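Local coordinates for protein lipase aflb (Neosartorya fumigata, PDB 6IDY) that probably hydrolyses ester bonds of lipid substrates and carries a bound calcium ion, at residues Gln71-Asp76 with Thr85-Thr90; Tyr178-Lys183 with Gly363-Pro368; Thr312-Phe317 with Gln322-Ser327; Gln347-Gly352 with Asn367-Ala372. One frame throughout, in Å; residues are numbered along the deposited sequence.

Contact 1. Residues Gln71-Asp76 with Thr85-Thr90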
loop_
_atom_site.group_PDB
_atom_site.type_symbol
_atom_site.label_atom_id
_atom_site.label_comp_id
_atom_site.label_asym_id
_atom_site.label_seq_id
_atom_site.Cartn_x
_atom_site.Cartn_y
_atom_site.Cartn_z
ATOM N N GLN A 71 2.998 -12.901 16.760
ATOM C CA GLN A 71 4.165 -13.765 16.988
ATOM C C GLN A 71 3.792 -15.257 17.066
ATOM O O GLN A 71 4.596 -16.111 16.686
ATOM C CB GLN A 71 4.970 -13.297 18.209
ATOM C CG GLN A 71 5.668 -11.963 17.915
ATOM C CD GLN A 71 6.738 -11.591 18.900
ATOM O OE1 GLN A 71 7.923 -11.867 18.688
ATOM N NE2 GLN A 71 6.346 -10.931 19.983
ATOM N N SER A 72 2.546 -15.556 17.487
ATOM C CA SER A 72 1.993 -16.909 17.537
ATOM C C SER A 72 1.789 -17.430 16.099
ATOM O O SER A 72 2.004 -18.616 15.841
ATOM C CB SER A 72 0.666 -16.911 18.292
ATOM O OG SER A 72 0.059 -18.192 18.260
ATOM N N ILE A 73 1.386 -16.536 15.168
ATOM C CA ILE A 73 1.188 -16.862 13.749
ATOM C C ILE A 73 2.562 -17.160 13.114
ATOM O O ILE A 73 2.671 -18.062 12.284
ATOM C CB ILE A 73 0.424 -15.723 12.992
ATOM C CG1 ILE A 73 -0.983 -15.485 13.595
ATOM C CG2 ILE A 73 0.344 -15.993 11.476
ATOM C CD1 ILE A 73 -1.687 -14.174 13.136
ATOM N N PHE A 74 3.597 -16.419 13.543
ATOM C CA PHE A 74 4.975 -16.522 13.049
ATOM C C PHE A 74 5.812 -17.606 13.743
ATOM O O PHE A 74 6.996 -17.744 13.420
ATOM C CB PHE A 74 5.671 -15.152 13.159
ATOM C CG PHE A 74 5.396 -14.198 12.017
ATOM C CD1 PHE A 74 4.148 -13.594 11.874
ATOM C CD2 PHE A 74 6.394 -13.871 11.109
ATOM C CE1 PHE A 74 3.894 -12.715 10.816
ATOM C CE2 PHE A 74 6.145 -12.971 10.063
ATOM C CZ PHE A 74 4.895 -12.406 9.921
ATOM N N ALA A 75 5.200 -18.388 14.670
ATOM C CA ALA A 75 5.880 -19.442 15.442
ATOM C C ALA A 75 6.545 -20.530 14.592
ATOM O O ALA A 75 7.600 -21.028 14.975
ATOM C CB ALA A 75 4.921 -20.070 16.448
ATOM N N ASP A 76 5.933 -20.897 13.452
ATOM C CA ASP A 76 6.456 -21.914 12.533
ATOM C C ASP A 76 7.164 -21.277 11.339
ATOM O O ASP A 76 7.514 -21.967 10.379
ATOM C CB ASP A 76 5.336 -22.866 12.073
ATOM C CG ASP A 76 4.728 -23.685 13.193
ATOM O OD1 ASP A 76 5.490 -24.393 13.896
ATOM O OD2 ASP A 76 3.493 -23.625 13.366
ATOM N N THR A 85 -3.772 -14.552 6.551
ATOM C CA THR A 85 -5.195 -14.169 6.512
ATOM C C THR A 85 -6.074 -15.125 7.318
ATOM O O THR A 85 -6.938 -14.662 8.062
ATOM C CB THR A 85 -5.683 -13.982 5.064
ATOM O OG1 THR A 85 -4.743 -13.167 4.368
ATOM C CG2 THR A 85 -7.056 -13.321 4.989
ATOM N N ARG A 86 -5.834 -16.442 7.193
ATOM C CA ARG A 86 -6.579 -17.467 7.928
ATOM C C ARG A 86 -6.306 -17.382 9.442
ATOM O O ARG A 86 -7.248 -17.421 10.229
ATOM C CB ARG A 86 -6.225 -18.870 7.392
ATOM C CG ARG A 86 -7.027 -20.007 8.032
ATOM C CD ARG A 86 -6.199 -21.272 8.180
ATOM N NE ARG A 86 -6.431 -22.218 7.087
ATOM C CZ ARG A 86 -5.644 -22.351 6.023
ATOM N NH1 ARG A 86 -4.557 -21.596 5.892
ATOM N NH2 ARG A 86 -5.938 -23.235 5.079
ATOM N N GLU A 87 -5.028 -17.277 9.837
ATOM C CA GLU A 87 -4.600 -17.254 11.240
ATOM C C GLU A 87 -4.989 -15.983 11.999
ATOM O O GLU A 87 -5.159 -16.051 13.215
ATOM C CB GLU A 87 -3.095 -17.532 11.370
ATOM C CG GLU A 87 -2.686 -18.950 11.002
ATOM C CD GLU A 87 -3.425 -20.063 11.722
ATOM O OE1 GLU A 87 -3.526 -20.009 12.968
ATOM O OE2 GLU A 87 -3.907 -20.991 11.032
ATOM N N ILE A 88 -5.144 -14.843 11.282
ATOM C CA ILE A 88 -5.582 -13.540 11.797
ATOM C C ILE A 88 -6.905 -13.712 12.583
ATOM O O ILE A 88 -7.045 -13.176 13.686
ATOM C CB ILE A 88 -5.677 -12.539 10.598
ATOM C CG1 ILE A 88 -4.298 -11.901 10.261
ATOM C CG2 ILE A 88 -6.768 -11.477 10.737
ATOM C CD1 ILE A 88 -3.699 -10.937 11.246
ATOM N N LEU A 89 -7.839 -14.505 12.038
ATOM C CA LEU A 89 -9.101 -14.777 12.720
ATOM C C LEU A 89 -9.004 -15.919 13.723
ATOM O O LEU A 89 -9.646 -15.845 14.771
ATOM C CB LEU A 89 -10.256 -14.995 11.734
ATOM C CG LEU A 89 -10.825 -13.744 11.044
ATOM C CD1 LEU A 89 -12.017 -14.103 10.204
ATOM C CD2 LEU A 89 -11.247 -12.667 12.057
ATOM N N THR A 90 -8.192 -16.960 13.426
ATOM C CA THR A 90 -7.990 -18.135 14.299
ATOM C C THR A 90 -7.473 -17.715 15.686
ATOM O O THR A 90 -7.950 -18.226 16.700
ATOM C CB THR A 90 -7.082 -19.175 13.609
ATOM O OG1 THR A 90 -7.599 -19.456 12.308
ATOM C CG2 THR A 90 -6.963 -20.483 14.400
#

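Contact 2. Residues Tyr178-Lys183 with Gly363-Pro368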
loop_
_atom_site.group_PDB
_atom_site.type_symbol
_atom_site.label_atom_id
_atom_site.label_comp_id
_atom_site.label_asym_id
_atom_site.label_seq_id
_atom_site.Cartn_x
_atom_site.Cartn_y
_atom_site.Cartn_z
ATOM N N TYR A 178 -7.183 4.599 6.974
ATOM C CA TYR A 178 -8.039 4.966 8.102
ATOM C C TYR A 178 -7.350 4.559 9.423
ATOM O O TYR A 178 -7.374 5.322 10.388
ATOM C CB TYR A 178 -9.414 4.275 7.955
ATOM C CG TYR A 178 -10.380 4.519 9.093
ATOM C CD1 TYR A 178 -11.259 5.596 9.069
ATOM C CD2 TYR A 178 -10.452 3.641 10.172
ATOM C CE1 TYR A 178 -12.163 5.817 10.109
ATOM C CE2 TYR A 178 -11.351 3.851 11.219
ATOM C CZ TYR A 178 -12.199 4.946 11.186
ATOM O OH TYR A 178 -13.092 5.150 12.209
ATOM N N PHE A 179 -6.701 3.378 9.432
ATOM C CA PHE A 179 -6.023 2.806 10.591
ATOM C C PHE A 179 -4.524 3.136 10.699
ATOM O O PHE A 179 -3.831 2.536 11.530
ATOM C CB PHE A 179 -6.243 1.287 10.615
ATOM C CG PHE A 179 -7.679 0.854 10.791
ATOM C CD1 PHE A 179 -8.323 1.002 12.015
ATOM C CD2 PHE A 179 -8.372 0.251 9.747
ATOM C CE1 PHE A 179 -9.644 0.583 12.185
ATOM C CE2 PHE A 179 -9.687 -0.187 9.923
ATOM C CZ PHE A 179 -10.310 -0.024 11.143
ATOM N N ASN A 180 -4.012 4.080 9.889
ATOM C CA ASN A 180 -2.597 4.423 9.984
ATOM C C ASN A 180 -2.277 5.812 9.420
ATOM O O ASN A 180 -2.653 6.802 10.041
ATOM C CB ASN A 180 -1.683 3.325 9.389
ATOM C CG ASN A 180 -2.188 2.734 8.106
ATOM O OD1 ASN A 180 -2.005 3.304 7.036
ATOM N ND2 ASN A 180 -2.821 1.577 8.187
ATOM N N PHE A 181 -1.580 5.892 8.271
ATOM C CA PHE A 181 -1.087 7.142 7.683
ATOM C C PHE A 181 -2.169 8.145 7.247
ATOM O O PHE A 181 -1.824 9.276 6.902
ATOM C CB PHE A 181 -0.087 6.870 6.551
ATOM C CG PHE A 181 1.282 6.488 7.077
ATOM C CD1 PHE A 181 2.083 7.424 7.724
ATOM C CD2 PHE A 181 1.770 5.194 6.923
ATOM C CE1 PHE A 181 3.346 7.073 8.208
ATOM C CE2 PHE A 181 3.038 4.843 7.401
ATOM C CZ PHE A 181 3.820 5.785 8.034
ATOM N N GLY A 182 -3.449 7.789 7.373
ATOM C CA GLY A 182 -4.530 8.746 7.155
ATOM C C GLY A 182 -4.455 9.810 8.244
ATOM O O GLY A 182 -4.986 10.912 8.084
ATOM N N LYS A 183 -3.731 9.481 9.354
ATOM C CA LYS A 183 -3.471 10.326 10.528
ATOM C C LYS A 183 -2.079 11.008 10.490
ATOM O O LYS A 183 -1.641 11.541 11.513
ATOM C CB LYS A 183 -3.599 9.501 11.822
ATOM C CG LYS A 183 -5.002 8.992 12.134
ATOM C CD LYS A 183 -4.980 8.136 13.390
ATOM C CE LYS A 183 -6.326 7.571 13.757
ATOM N NZ LYS A 183 -6.624 6.328 13.000
ATOM N N GLY A 363 1.978 -4.431 8.538
ATOM C CA GLY A 363 2.504 -3.969 9.824
ATOM C C GLY A 363 3.452 -2.792 9.784
ATOM O O GLY A 363 3.521 -2.034 10.752
ATOM N N VAL A 364 4.184 -2.607 8.670
ATOM C CA VAL A 364 5.107 -1.469 8.530
ATOM C C VAL A 364 4.308 -0.130 8.574
ATOM O O VAL A 364 4.839 0.880 9.043
ATOM C CB VAL A 364 6.080 -1.601 7.313
ATOM C CG1 VAL A 364 7.140 -0.492 7.322
ATOM C CG2 VAL A 364 6.768 -2.962 7.306
ATOM N N LEU A 365 3.003 -0.157 8.194
ATOM C CA LEU A 365 2.111 1.017 8.253
ATOM C C LEU A 365 1.923 1.552 9.688
ATOM O O LEU A 365 1.617 2.734 9.869
ATOM C CB LEU A 365 0.745 0.712 7.622
ATOM C CG LEU A 365 0.719 0.450 6.112
ATOM C CD1 LEU A 365 -0.580 -0.241 5.708
ATOM C CD2 LEU A 365 0.941 1.742 5.318
ATOM N N TYR A 366 2.091 0.683 10.700
ATOM C CA TYR A 366 1.967 1.098 12.096
ATOM C C TYR A 366 3.311 1.014 12.839
ATOM O O TYR A 366 3.333 1.055 14.066
ATOM C CB TYR A 366 0.821 0.363 12.837
ATOM C CG TYR A 366 0.872 -1.155 12.827
ATOM C CD1 TYR A 366 1.845 -1.846 13.548
ATOM C CD2 TYR A 366 -0.109 -1.899 12.180
ATOM C CE1 TYR A 366 1.876 -3.240 13.568
ATOM C CE2 TYR A 366 -0.094 -3.293 12.202
ATOM C CZ TYR A 366 0.895 -3.959 12.905
ATOM O OH TYR A 366 0.928 -5.333 12.909
ATOM N N ASN A 367 4.427 0.905 12.099
ATOM C CA ASN A 367 5.757 0.820 12.709
ATOM C C ASN A 367 6.260 2.213 13.174
ATOM O O ASN A 367 6.188 3.167 12.397
ATOM C CB ASN A 367 6.759 0.140 11.771
ATOM C CG ASN A 367 8.116 -0.001 12.394
ATOM O OD1 ASN A 367 8.946 0.904 12.326
ATOM N ND2 ASN A 367 8.360 -1.120 13.051
ATOM N N PRO A 368 6.776 2.346 14.425
ATOM C CA PRO A 368 7.217 3.674 14.902
ATOM C C PRO A 368 8.381 4.283 14.132
ATOM O O PRO A 368 8.406 5.502 13.963
ATOM C CB PRO A 368 7.554 3.439 16.375
ATOM C CG PRO A 368 7.753 1.989 16.498
ATOM C CD PRO A 368 6.907 1.323 15.485
#

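Contact 3. Residues Thr312-Phe317 with Gln322-Ser327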
loop_
_atom_site.group_PDB
_atom_site.type_symbol
_atom_site.label_atom_id
_atom_site.label_comp_id
_atom_site.label_asym_id
_atom_site.label_seq_id
_atom_site.Cartn_x
_atom_site.Cartn_y
_atom_site.Cartn_z
ATOM N N THR A 312 12.453 4.451 1.459
ATOM C CA THR A 312 11.858 3.102 1.433
ATOM C C THR A 312 11.932 2.523 2.833
ATOM O O THR A 312 12.936 2.725 3.511
ATOM C CB THR A 312 12.488 2.185 0.352
ATOM O OG1 THR A 312 13.768 1.715 0.785
ATOM C CG2 THR A 312 12.587 2.853 -1.028
ATOM N N ILE A 313 10.845 1.876 3.298
ATOM C CA ILE A 313 10.772 1.313 4.650
ATOM C C ILE A 313 10.189 -0.082 4.540
ATOM O O ILE A 313 9.092 -0.257 4.005
ATOM C CB ILE A 313 10.014 2.227 5.667
ATOM C CG1 ILE A 313 10.429 3.728 5.522
ATOM C CG2 ILE A 313 10.249 1.726 7.098
ATOM C CD1 ILE A 313 9.433 4.744 5.973
ATOM N N TYR A 314 10.936 -1.081 5.017
ATOM C CA TYR A 314 10.547 -2.484 4.848
ATOM C C TYR A 314 11.037 -3.384 5.960
ATOM O O TYR A 314 11.980 -3.034 6.671
ATOM C CB TYR A 314 11.039 -2.994 3.472
ATOM C CG TYR A 314 12.531 -2.834 3.263
ATOM C CD1 TYR A 314 13.083 -1.594 2.933
ATOM C CD2 TYR A 314 13.386 -3.927 3.345
ATOM C CE1 TYR A 314 14.453 -1.448 2.710
ATOM C CE2 TYR A 314 14.755 -3.795 3.120
ATOM C CZ TYR A 314 15.284 -2.552 2.809
ATOM O OH TYR A 314 16.635 -2.424 2.621
ATOM N N SER A 315 10.432 -4.581 6.056
ATOM C CA SER A 315 10.690 -5.545 7.118
ATOM C C SER A 315 11.015 -6.955 6.627
ATOM O O SER A 315 10.407 -7.427 5.666
ATOM C CB SER A 315 9.468 -5.599 8.033
ATOM O OG SER A 315 9.556 -6.575 9.058
ATOM N N THR A 316 11.898 -7.658 7.359
ATOM C CA THR A 316 12.264 -9.064 7.123
ATOM C C THR A 316 11.006 -9.952 7.242
ATOM O O THR A 316 10.861 -10.924 6.498
ATOM C CB THR A 316 13.328 -9.494 8.165
ATOM O OG1 THR A 316 14.552 -8.835 7.863
ATOM C CG2 THR A 316 13.579 -11.020 8.198
ATOM N N PHE A 317 10.096 -9.590 8.164
ATOM C CA PHE A 317 8.889 -10.361 8.474
ATOM C C PHE A 317 7.728 -10.098 7.514
ATOM O O PHE A 317 6.587 -10.463 7.806
ATOM C CB PHE A 317 8.500 -10.162 9.946
ATOM C CG PHE A 317 9.615 -10.627 10.859
ATOM C CD1 PHE A 317 9.863 -11.984 11.045
ATOM C CD2 PHE A 317 10.452 -9.709 11.480
ATOM C CE1 PHE A 317 10.925 -12.412 11.842
ATOM C CE2 PHE A 317 11.504 -10.138 12.297
ATOM C CZ PHE A 317 11.737 -11.485 12.468
ATOM N N GLN A 322 9.222 -11.152 -0.770
ATOM C CA GLN A 322 10.526 -11.678 -0.406
ATOM C C GLN A 322 11.435 -11.687 -1.634
ATOM O O GLN A 322 10.963 -11.972 -2.734
ATOM C CB GLN A 322 10.469 -13.068 0.250
ATOM C CG GLN A 322 10.284 -13.087 1.787
ATOM C CD GLN A 322 10.969 -12.031 2.654
ATOM O OE1 GLN A 322 12.208 -11.862 2.665
ATOM N NE2 GLN A 322 10.159 -11.325 3.445
ATOM N N PRO A 323 12.735 -11.381 -1.474
ATOM C CA PRO A 323 13.422 -10.996 -0.230
ATOM C C PRO A 323 13.132 -9.545 0.190
ATOM O O PRO A 323 12.985 -8.660 -0.663
ATOM C CB PRO A 323 14.897 -11.238 -0.568
ATOM C CG PRO A 323 14.983 -10.917 -2.019
ATOM C CD PRO A 323 13.669 -11.399 -2.616
ATOM N N MET A 324 12.995 -9.331 1.511
ATOM C CA MET A 324 12.797 -8.013 2.121
ATOM C C MET A 324 13.854 -7.750 3.208
ATOM O O MET A 324 13.602 -7.052 4.189
ATOM C CB MET A 324 11.356 -7.808 2.628
ATOM C CG MET A 324 10.380 -7.390 1.549
ATOM S SD MET A 324 10.776 -5.847 0.691
ATOM C CE MET A 324 9.200 -5.032 0.784
ATOM N N SER A 325 15.043 -8.332 3.011
ATOM C CA SER A 325 16.247 -8.184 3.835
ATOM C C SER A 325 17.439 -8.446 2.916
ATOM O O SER A 325 17.260 -8.978 1.814
ATOM C CB SER A 325 16.248 -9.180 4.996
ATOM O OG SER A 325 16.557 -10.498 4.578
ATOM N N GLY A 326 18.636 -8.097 3.366
ATOM C CA GLY A 326 19.836 -8.303 2.565
ATOM C C GLY A 326 20.015 -7.294 1.449
ATOM O O GLY A 326 19.202 -6.382 1.278
ATOM N N SER A 327 21.086 -7.463 0.675
ATOM C CA SER A 327 21.460 -6.549 -0.398
ATOM C C SER A 327 20.566 -6.618 -1.624
ATOM O O SER A 327 20.587 -5.683 -2.423
ATOM C CB SER A 327 22.923 -6.751 -0.780
ATOM O OG SER A 327 23.733 -6.511 0.361
#

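Contact 4. Residues Gln347-Gly352 with Asn367-Ala372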
loop_
_atom_site.group_PDB
_atom_site.type_symbol
_atom_site.label_atom_id
_atom_site.label_comp_id
_atom_site.label_asym_id
_atom_site.label_seq_id
_atom_site.Cartn_x
_atom_site.Cartn_y
_atom_site.Cartn_z
ATOM N N GLN A 347 14.804 -4.220 10.752
ATOM C CA GLN A 347 15.633 -5.157 11.516
ATOM C C GLN A 347 17.130 -4.807 11.504
ATOM O O GLN A 347 17.893 -5.408 12.256
ATOM C CB GLN A 347 15.379 -6.611 11.068
ATOM C CG GLN A 347 13.967 -7.143 11.404
ATOM C CD GLN A 347 12.858 -6.540 10.556
ATOM O OE1 GLN A 347 13.064 -6.148 9.400
ATOM N NE2 GLN A 347 11.654 -6.453 11.109
ATOM N N THR A 348 17.543 -3.817 10.695
ATOM C CA THR A 348 18.922 -3.321 10.676
ATOM C C THR A 348 18.990 -2.093 11.590
ATOM O O THR A 348 19.747 -2.102 12.557
ATOM C CB THR A 348 19.393 -3.010 9.238
ATOM O OG1 THR A 348 19.478 -4.221 8.498
ATOM C CG2 THR A 348 20.751 -2.318 9.204
ATOM N N ILE A 349 18.204 -1.044 11.274
ATOM C CA ILE A 349 18.161 0.220 12.023
ATOM C C ILE A 349 17.743 0.003 13.485
ATOM O O ILE A 349 18.373 0.572 14.381
ATOM C CB ILE A 349 17.295 1.285 11.295
ATOM C CG1 ILE A 349 17.846 1.569 9.878
ATOM C CG2 ILE A 349 17.181 2.584 12.112
ATOM C CD1 ILE A 349 16.860 2.165 8.944
ATOM N N CYS A 350 16.710 -0.837 13.720
ATOM C CA CYS A 350 16.221 -1.139 15.069
ATOM C C CYS A 350 16.478 -2.600 15.466
ATOM O O CYS A 350 15.646 -3.209 16.137
ATOM C CB CYS A 350 14.747 -0.762 15.212
ATOM S SG CYS A 350 14.409 1.012 15.077
ATOM N N GLY A 351 17.632 -3.139 15.060
ATOM C CA GLY A 351 18.042 -4.509 15.359
ATOM C C GLY A 351 18.048 -4.823 16.840
ATOM O O GLY A 351 18.635 -4.074 17.629
ATOM N N GLY A 352 17.332 -5.890 17.211
ATOM C CA GLY A 352 17.196 -6.354 18.593
ATOM C C GLY A 352 16.442 -5.406 19.506
ATOM O O GLY A 352 16.616 -5.454 20.725
ATOM N N ASN A 367 4.427 0.905 12.099
ATOM C CA ASN A 367 5.757 0.820 12.709
ATOM C C ASN A 367 6.260 2.213 13.174
ATOM O O ASN A 367 6.188 3.167 12.397
ATOM C CB ASN A 367 6.759 0.140 11.771
ATOM C CG ASN A 367 8.116 -0.001 12.394
ATOM O OD1 ASN A 367 8.946 0.904 12.326
ATOM N ND2 ASN A 367 8.360 -1.120 13.051
ATOM N N PRO A 368 6.776 2.346 14.425
ATOM C CA PRO A 368 7.217 3.674 14.902
ATOM C C PRO A 368 8.381 4.283 14.132
ATOM O O PRO A 368 8.406 5.502 13.963
ATOM C CB PRO A 368 7.554 3.439 16.375
ATOM C CG PRO A 368 7.753 1.989 16.498
ATOM C CD PRO A 368 6.907 1.323 15.485
ATOM N N LEU A 369 9.323 3.448 13.655
ATOM C CA LEU A 369 10.458 3.905 12.850
ATOM C C LEU A 369 9.961 4.389 11.480
ATOM O O LEU A 369 10.406 5.441 11.022
ATOM C CB LEU A 369 11.543 2.815 12.714
ATOM C CG LEU A 369 12.764 3.142 11.833
ATOM C CD1 LEU A 369 13.663 4.216 12.468
ATOM C CD2 LEU A 369 13.548 1.886 11.489
ATOM N N ALA A 370 8.991 3.660 10.869
ATOM C CA ALA A 370 8.392 4.048 9.584
ATOM C C ALA A 370 7.806 5.467 9.675
ATOM O O ALA A 370 8.072 6.295 8.804
ATOM C CB ALA A 370 7.313 3.056 9.180
ATOM N N TRP A 371 7.066 5.750 10.762
ATOM C CA TRP A 371 6.455 7.052 11.058
ATOM C C TRP A 371 7.488 8.140 11.307
ATOM O O TRP A 371 7.366 9.221 10.734
ATOM C CB TRP A 371 5.510 6.936 12.255
ATOM C CG TRP A 371 4.160 6.439 11.855
ATOM C CD1 TRP A 371 3.836 5.178 11.441
ATOM C CD2 TRP A 371 2.964 7.220 11.752
ATOM N NE1 TRP A 371 2.504 5.120 11.104
ATOM C CE2 TRP A 371 1.939 6.357 11.301
ATOM C CE3 TRP A 371 2.651 8.570 12.013
ATOM C CZ2 TRP A 371 0.628 6.804 11.087
ATOM C CZ3 TRP A 371 1.346 9.005 11.818
ATOM C CH2 TRP A 371 0.356 8.133 11.347
ATOM N N ALA A 372 8.514 7.847 12.135
ATOM C CA ALA A 372 9.588 8.789 12.448
ATOM C C ALA A 372 10.371 9.153 11.178
ATOM O O ALA A 372 10.738 10.313 11.001
ATOM C CB ALA A 372 10.512 8.204 13.503
#

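Contact 1. Residues Gln71-Asp76 with Thr85-Thr90
I73 and E87 are the nearest residues, CA to CA, of segments 71-76 and 85-90, on helices 63-73 and 81-90, and their side chains slide past each other in opposite directions instead of butting end to end. The two CA atoms are 6.3 Å apart, so the touching is done near the backbone. CB of E87 nestles against both branches of I73, lying 3.7 Å from I73 CG1 and 3.8 Å from I73 CG2. The isoleucine keeps CG1 beside its own backbone N and then runs on extended (chi2 167°), which carries the terminal methyl past the glutamate CB to the helix behind it. There I73 CD1 rests 4.0 Å from the backbone N of I88, and a looser methyl contact follows, I73 CD1 to I88 CD1 at 4.3 Å. E87 behaves in the reverse sense: its chain bends at chi2 (-54°) and takes the carboxylate away from I73. Around this pair M84 also touches I73, while I88 also touches L93, I94 and, on helix 414-424, L415. T85 turns its back on 71-76 and packs against that same helix. The join is therefore held by dispersion and by the exclusion of water, with an acidic residue lending its aliphatic root to the packing while its carboxylate is led away, which probably keeps the charge out of the apolar patch.

Contact 2. Residues Tyr178-Lys183 with Gly363-Pro368
Two loops of the alpha/beta-hydrolase fold close on each other where N180 and F181 meet L365. The first pair belongs to the loop between helix 173-178 and strand 190-195; L365 lies on a 3-10 segment just ahead of helix 368-379. L365 CB sits over one face of the N180 amide, 3.6 Å from CG of N180 and almost as near to its oxygen and nitrogen. The asparagine sets its amide against L365 CB by tucking CG between its backbone N and carbonyl carbon (chi1 42°). Closer to the main chain, in a contact set by the backbone, N180 CB lies 3.4 Å from L365 O. The amide is held by a bond from ND2 of N180 to T411 OG1 of helix 405-412, with a weak second bond to T176 O. F181 comes at L365 from another side. The leucine methyl CD2 lies at the edge of the phenyl ring, in its plane, 3.9 Å from F181 CD2, while F181 CE2 passes 3.5 Å from L365 O. I259 of strand 253-259 touches both F181 and L365 in this buried contact. The other end of the amide is tied within its own loop, where the backbone N of F181 gives a weak bond to N180 OD1 at 2.9 Å, with an N-H...O angle of 150°.

Contact 3. Residues Thr312-Phe317 with Gln322-Ser327
Y314 and M324 form the close-packed half of this contact. The methionine, bent at both chi2 and chi3, brings its tip against the tyrosine's CB, M324 CE lying 3.8 Å from Y314 CB. Its sulfur stands 5.0 Å from the centroid of the Y314 ring and obliquely to it, 49° off the normal, a Met-aromatic contact. The same ring turns its edge to the backbone, with Y314 CD2 only 3.2 Å from M324 O and near the ring plane. At the other end of the methionine, CB of M324 presses to 3.2 Å from S315 O. This tight part sits where strand 310-314 leaves the central alpha/beta-hydrolase sheet; the chain then folds into an ST turn, S315 OG accepting from F317 N, and S315 OG is bonded in addition to Y359 O. Toward solvent the fit slackens. Q322 bends at chi2 and offers NE2 to T316 O at 3.2 Å, but at 126° the bond is weak, and D318 O is the stronger partner of that amide. The oxygen of the same amide, Q322 OE1, accepts from M324 N at 2.9 Å. T316 OG1, which bonds to H345 NE2, meets S325 through a carbon, T316 OG1 to S325 CB being 3.3 Å.

Contact 4. Residues Gln347-Gly352 with Asn367-Ala372
L369 reaches from the first turn of its helix to I349 and C350, and its CB and both methyls find neighbours there. CB already lies 4.1 Å from C350 SG. CG stands opposite the backbone N (chi1 177°), a rotation that aims the fork at helix 346-349. Of the two methyls, CD1 of L369 meets I349 CG2 at 3.9 Å, while CD2 of L369 does more, lying 3.8 Å from C350 SG and equally near the isoleucine, at 3.8 Å from I349 CG2. The leucine and isoleucine side chains cross at about a right angle. The sulfur it touches is part of the disulfide C350-C395, which ties the end of helix 346-349, after the last strand of the alpha/beta-hydrolase sheet, to helix 391-396. From that helix L391 touches both I349 and L369, and V394 adds to the cover of the leucine. The start of helix 368-379 is fixed by an N-cap: OD1 of N367 takes A370 N on a lone pair in its carbonyl plane at 3.1 Å, and a weak second bond from L369 N at 2.9 Å. ND2 of the same asparagine bonds to A355 O.

Overall arrangement
Contacts 2 and 4 are buried and end on the same chain segment: they share N367 and P368, and W371 of contact 4 both donates through NE1 to L365 O and stacks on F181 of contact 2. Contact 3, nested in the loop closed by contact 2, is only partly buried; Q347 of contact 4 joins it through bonds to S315 OG and T316 N. Contact 1 lies farthest from the chain centre, about 21 Å between centres, yet its touching side chains are mostly buried, and F74 packs on F317 of contact 3. Chemistry follows place: helix pairs rely on aliphatic packing, with a disulfide added in contact 4, whereas contacts 2 and 3 bring backbone oxygens against rings.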